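PDB 6E57: surface glycan binding protein B from Bacteroides ovatus, which binds mixed-linkage beta-glucan, probably at the bacterial surface, as part of the cereal beta-glucan utilization system of this gut symbiont. Local coordinates for residues Leu335-Met338 / Asp339-Ala342. Numbering follows the deposited sequence.
Sequences LIPM and DVFA
Ile336 and Phe341 meet where a loop turns into the first turn of a short helix. This is the N-terminal turn of helix 338-343, and side chains of the entering loop pack on the first residues of the helix. Ile336 CG2 lies 3.4 Å from Phe341 CE2, and the two side chains cross at about a right angle. This methyl is anti to the backbone N of Ile336 (CG1 has chi1 -57°), which sends it forward to the helix. Ile336 CG2 is also 3.9 Å from Val340 CG1. Val340 CG2 rests 4.0 Å from Pro337 CG. Asp339 OD1 lies 3.6 Å from Pro337 CG.

Two backbone hydrogen bonds span the turn. Val340 N donates to Pro337 O at 3.2 Å, an i to i+3 bond. That oxygen also lies at the edge of the Phe341 ring. Ala342 N donates to Met338 O at 2.9 Å, an i to i+4 bond. Gln400 NE2 gives Met338 O a further hydrogen bond.

The turn lies near the glycan site, but the Met338 side chain, about 9 Å from a bound glucose unit, does not touch that sugar. The Phe341 ring stacks with that of Phe405, and Phe341 also touches Ile399 and Gln400 of helix 393-401, while Ile336 and Val340 rest on Leu313 of strand 299-315.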
loop_
_atom_site.group_PDB
_atom_site.type_symbol
_atom_site.label_atom_id
_atom_site.label_comp_id
_atom_site.label_asym_id
_atom_site.label_seq_id
_atom_site.Cartn_x
_atom_site.Cartn_y
_atom_site.Cartn_z
ATOM N N LEU A 335 34.982 15.527 -9.944
ATOM C CA LEU A 335 34.811 16.598 -8.935
ATOM C C LEU A 335 34.513 16.063 -7.525
ATOM O O LEU A 335 34.602 16.827 -6.571
ATOM C CB LEU A 335 33.733 17.587 -9.397
ATOM C CG LEU A 335 34.057 18.363 -10.678
ATOM C CD1 LEU A 335 33.037 19.465 -10.922
ATOM C CD2 LEU A 335 35.457 18.954 -10.633
ATOM N N ILE A 336 34.176 14.778 -7.376
ATOM C CA ILE A 336 34.245 14.136 -6.064
ATOM C C ILE A 336 35.385 13.125 -6.106
ATOM O O ILE A 336 35.303 12.127 -6.816
ATOM C CB ILE A 336 32.911 13.492 -5.647
ATOM C CG1 ILE A 336 31.767 14.509 -5.636
ATOM C CG2 ILE A 336 33.056 12.805 -4.296
ATOM C CD1 ILE A 336 30.419 13.905 -5.331
ATOM N N PRO A 337 36.493 13.371 -5.373
ATOM C CA PRO A 337 37.659 12.490 -5.433
ATOM C C PRO A 337 37.411 11.116 -4.789
ATOM O O PRO A 337 36.500 10.961 -3.977
ATOM C CB PRO A 337 38.757 13.279 -4.700
ATOM C CG PRO A 337 38.021 14.257 -3.811
ATOM C CD PRO A 337 36.694 14.526 -4.487
ATOM N N MET A 338 38.248 10.142 -5.165
ATOM C CA MET A 338 38.123 8.735 -4.766
ATOM C C MET A 338 38.151 8.578 -3.237
ATOM O O MET A 338 37.453 7.711 -2.696
ATOM C CB MET A 338 39.264 7.903 -5.356
ATOM C CG MET A 338 39.170 7.724 -6.854
ATOM S SD MET A 338 40.543 6.759 -7.531
ATOM C CE MET A 338 40.210 5.152 -6.812
ATOM N N ASP A 339 38.966 9.393 -2.554
ATOM C CA ASP A 339 39.197 9.234 -1.112
ATOM C C ASP A 339 37.899 9.499 -0.332
ATOM O O ASP A 339 37.730 8.960 0.759
ATOM C CB ASP A 339 40.389 10.065 -0.617
ATOM C CG ASP A 339 40.289 11.570 -0.811
ATOM O OD1 ASP A 339 39.232 12.045 -1.277
ATOM O OD2 ASP A 339 41.281 12.259 -0.501
ATOM N N VAL A 340 36.990 10.307 -0.894
ATOM C CA VAL A 340 35.675 10.559 -0.289
ATOM C C VAL A 340 34.844 9.269 -0.335
ATOM O O VAL A 340 34.236 8.882 0.659
ATOM C CB VAL A 340 34.932 11.719 -0.980
ATOM C CG1 VAL A 340 33.492 11.830 -0.502
ATOM C CG2 VAL A 340 35.654 13.047 -0.804
ATOM N N PHE A 341 34.825 8.617 -1.500
ATOM C CA PHE A 341 34.057 7.386 -1.706
ATOM C C PHE A 341 34.662 6.224 -0.907
ATOM O O PHE A 341 33.939 5.325 -0.488
ATOM C CB PHE A 341 33.951 7.061 -3.199
ATOM C CG PHE A 341 32.835 7.793 -3.898
ATOM C CD1 PHE A 341 31.559 7.253 -3.946
ATOM C CD2 PHE A 341 33.053 9.031 -4.483
ATOM C CE1 PHE A 341 30.528 7.927 -4.579
ATOM C CE2 PHE A 341 32.018 9.705 -5.115
ATOM C CZ PHE A 341 30.759 9.151 -5.162
ATOM N N ALA A 342 35.980 6.253 -0.688
ATOM C CA ALA A 342 36.665 5.213 0.085
ATOM C C ALA A 342 36.138 5.180 1.530
ATOM O O ALA A 342 36.160 4.138 2.178
ATOM C CB ALA A 342 38.157 5.445 0.044
#